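ABC transporter substrate-binding protein (Rhizobium radiobacter, PDB 6TFS) binds a sugar–amino acid conjugate as a family 5 solute-binding protein, probably delivering such compounds to an ABC transporter. Local coordinates at residues Ile245-Leu250 / Gly385-Pro390. Numbering follows the deposited sequence.
Sequences IEPAEL and GAARFP. With N7T ((2~{S})-2-[[(3~{S},4~{R},5~{R})-3,4,5,6-tetrakis(oxidanyl)-2-oxidanylidene-hexyl]amino]pentanedioic acid), chain C.
Two flat charged groups, one from each segment, Glu-249 and Arg-388, grip the ligand N7T from the same side, at separate points along its length. The guanidinium of Arg-388 meets the ligand's side-chain carboxylate edge-on, with CD of N7T in its plane: NH2 gives a nearly straight bond to OE1 (2.8 Å, 173°) and NH1 a second to OE2. NH1 turns its other N-H, on the side away from NH2, to Ala-387 O, so one nitrogen serves ligand and backbone; NE is held by Gln-398. The bend at chi2 (-59°) brings the guanidinium there. A leucine here would probably leave the ligand carboxylate without its paired N-H donors and Ala-387 O without its side-chain partner. The Phe-389 ring has Pro-390 CD over one face, 3.6 Å above its plane and offset to the rim. The carboxylate of Glu-249 takes two further polar groups of N7T: OE1 accepts from the hydroxyl OAR, OE2 from the amine N at 2.8 Å. OE2 also receives a water that in turn accepts from Ala-387 N, bridging the segments.

Beneath this lies the edge-to-edge join of strands 240-255 and 381-386, antiparallel neighbours in the mixed sheet of a periplasmic-binding-protein fold, at the ligand cleft. Leu-250 and Ala-386 form a hydrogen-bonded pair, N to O both ways, and CA of Gly-385, whose O lies 3.2 Å from N7T OAQ, adds a C-H contact to Leu-250 O (3.3 Å). Past the pair the strands part, and the methyl of Ala-387 fills the angle, 3.5 Å from Ala-248 O and 3.8 Å from CG of Pro-247, whose cis peptide bond lies where 245-250 turns its corner. Tyr-395 of helix 392-400 packs on Leu-250 and hydrogen-bonds Ala-386 O.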
loop_
_atom_site.group_PDB
_atom_site.type_symbol
_atom_site.label_atom_id
_atom_site.label_comp_id
_atom_site.label_asym_id
_atom_site.label_seq_id
_atom_site.Cartn_x
_atom_site.Cartn_y
_atom_site.Cartn_z
ATOM N N ILE A 245 -0.511 -12.680 -5.987
ATOM C CA ILE A 245 -1.530 -11.995 -5.187
ATOM C C ILE A 245 -1.942 -10.586 -5.667
ATOM O O ILE A 245 -1.088 -9.726 -5.900
ATOM C CB ILE A 245 -0.980 -11.937 -3.708
ATOM C CG1 ILE A 245 -0.538 -13.337 -3.198
ATOM C CG2 ILE A 245 -1.948 -11.258 -2.721
ATOM C CD1 ILE A 245 0.148 -13.356 -1.794
ATOM N N GLU A 246 -3.268 -10.337 -5.713
ATOM C CA GLU A 246 -3.825 -9.022 -5.972
ATOM C C GLU A 246 -3.774 -8.210 -4.656
ATOM O O GLU A 246 -3.748 -8.794 -3.575
ATOM C CB GLU A 246 -5.281 -9.161 -6.459
ATOM C CG GLU A 246 -5.362 -9.587 -7.914
ATOM C CD GLU A 246 -6.722 -10.055 -8.406
ATOM O OE1 GLU A 246 -7.680 -10.101 -7.599
ATOM O OE2 GLU A 246 -6.826 -10.384 -9.610
ATOM N N PRO A 247 -3.768 -6.867 -4.713
ATOM C CA PRO A 247 -3.728 -6.035 -5.919
ATOM C C PRO A 247 -2.303 -5.855 -6.466
ATOM O O PRO A 247 -1.323 -6.036 -5.745
ATOM C CB PRO A 247 -4.328 -4.713 -5.427
ATOM C CG PRO A 247 -3.954 -4.626 -3.969
ATOM C CD PRO A 247 -3.723 -6.044 -3.484
ATOM N N ALA A 248 -2.198 -5.478 -7.739
ATOM C CA ALA A 248 -0.925 -5.168 -8.357
ATOM C C ALA A 248 -0.467 -3.784 -7.853
ATOM O O ALA A 248 -1.273 -2.849 -7.773
ATOM C CB ALA A 248 -1.061 -5.174 -9.875
ATOM N N GLU A 249 0.799 -3.663 -7.455
ATOM C CA GLU A 249 1.295 -2.366 -6.992
ATOM C C GLU A 249 1.909 -1.623 -8.162
ATOM O O GLU A 249 2.768 -2.171 -8.851
ATOM C CB GLU A 249 2.293 -2.519 -5.836
ATOM C CG GLU A 249 1.649 -3.061 -4.574
ATOM C CD GLU A 249 2.672 -3.335 -3.490
ATOM O OE1 GLU A 249 3.406 -4.341 -3.609
ATOM O OE2 GLU A 249 2.768 -2.526 -2.540
ATOM N N LEU A 250 1.444 -0.393 -8.407
ATOM C CA LEU A 250 1.948 0.413 -9.517
ATOM C C LEU A 250 3.214 1.213 -9.151
ATOM O O LEU A 250 3.232 1.940 -8.160
ATOM C CB LEU A 250 0.845 1.335 -10.074
ATOM C CG LEU A 250 1.262 2.338 -11.174
ATOM C CD1 LEU A 250 1.783 1.640 -12.453
ATOM C CD2 LEU A 250 0.143 3.293 -11.489
ATOM N N GLY A 385 6.335 2.629 -5.449
ATOM C CA GLY A 385 5.419 1.535 -5.768
ATOM C C GLY A 385 4.290 1.462 -4.766
ATOM O O GLY A 385 4.545 1.526 -3.560
ATOM N N ALA A 386 3.027 1.371 -5.246
ATOM C CA ALA A 386 1.851 1.294 -4.365
ATOM C C ALA A 386 0.565 0.907 -5.062
ATOM O O ALA A 386 0.364 1.199 -6.244
ATOM C CB ALA A 386 1.629 2.628 -3.627
ATOM N N ALA A 387 -0.334 0.306 -4.282
ATOM C CA ALA A 387 -1.726 0.044 -4.630
ATOM C C ALA A 387 -2.530 0.724 -3.513
ATOM O O ALA A 387 -2.052 0.844 -2.374
ATOM C CB ALA A 387 -2.021 -1.455 -4.657
ATOM N N ARG A 388 -3.721 1.210 -3.841
ATOM C CA ARG A 388 -4.625 1.818 -2.872
ATOM C C ARG A 388 -5.975 1.144 -3.029
ATOM O O ARG A 388 -6.113 0.323 -3.937
ATOM C CB ARG A 388 -4.698 3.351 -3.049
ATOM C CG ARG A 388 -3.435 4.107 -2.557
ATOM C CD ARG A 388 -3.150 3.851 -1.091
ATOM N NE ARG A 388 -1.999 4.598 -0.574
ATOM C CZ ARG A 388 -0.789 4.091 -0.350
ATOM N NH1 ARG A 388 -0.529 2.820 -0.630
ATOM N NH2 ARG A 388 0.168 4.851 0.160
ATOM N N PHE A 389 -6.946 1.421 -2.128
ATOM C CA PHE A 389 -8.316 0.908 -2.268
ATOM C C PHE A 389 -8.720 1.185 -3.764
ATOM O O PHE A 389 -8.426 2.289 -4.234
ATOM C CB PHE A 389 -9.266 1.607 -1.267
ATOM C CG PHE A 389 -10.586 0.885 -1.156
ATOM C CD1 PHE A 389 -11.596 1.098 -2.094
ATOM C CD2 PHE A 389 -10.800 -0.053 -0.153
ATOM C CE1 PHE A 389 -12.793 0.379 -2.030
ATOM C CE2 PHE A 389 -12.008 -0.752 -0.077
ATOM C CZ PHE A 389 -13.000 -0.519 -1.007
ATOM N N PRO A 390 -9.268 0.195 -4.540
ATOM C CA PRO A 390 -9.419 0.379 -6.005
ATOM C C PRO A 390 -10.536 1.312 -6.499
ATOM O O PRO A 390 -11.297 0.959 -7.401
ATOM C CB PRO A 390 -9.591 -1.051 -6.525
ATOM C CG PRO A 390 -10.193 -1.779 -5.395
ATOM C CD PRO A 390 -9.574 -1.199 -4.154
HETATM O OAN N7T C . 9.625 -3.882 -8.386
HETATM C CAM N7T C . 9.107 -2.863 -7.570
HETATM C CAL N7T C . 8.445 -3.521 -6.377
HETATM O OAT N7T C . 9.423 -4.066 -5.515
HETATM C CAK N7T C . 7.527 -2.537 -5.633
HETATM O OAS N7T C . 6.398 -2.219 -6.427
HETATM C CAJ N7T C . 7.060 -3.085 -4.290
HETATM O OAR N7T C . 6.314 -4.261 -4.417
HETATM C CAI N7T C . 6.122 -2.166 -3.524
HETATM O OAQ N7T C . 5.215 -1.519 -4.076
HETATM C CAH N7T C . 6.292 -2.161 -1.992
HETATM N N N7T C . 5.124 -1.626 -1.319
HETATM C CA N7T C . 5.305 -0.230 -0.958
HETATM C C N7T C . 6.512 0.016 -0.084
HETATM O O N7T C . 6.759 -0.712 0.890
HETATM C CB N7T C . 4.022 0.268 -0.309
HETATM C CG N7T C . 4.018 1.813 -0.113
HETATM C CD N7T C . 2.714 2.394 0.349
HETATM O OE1 N7T C . 2.629 3.637 0.461
HETATM O OE2 N7T C . 1.714 1.684 0.619
HETATM O OXT N7T C . 7.270 0.978 -0.355
HETATM O O HOH W 1 0.631 -1.045 -2.030
#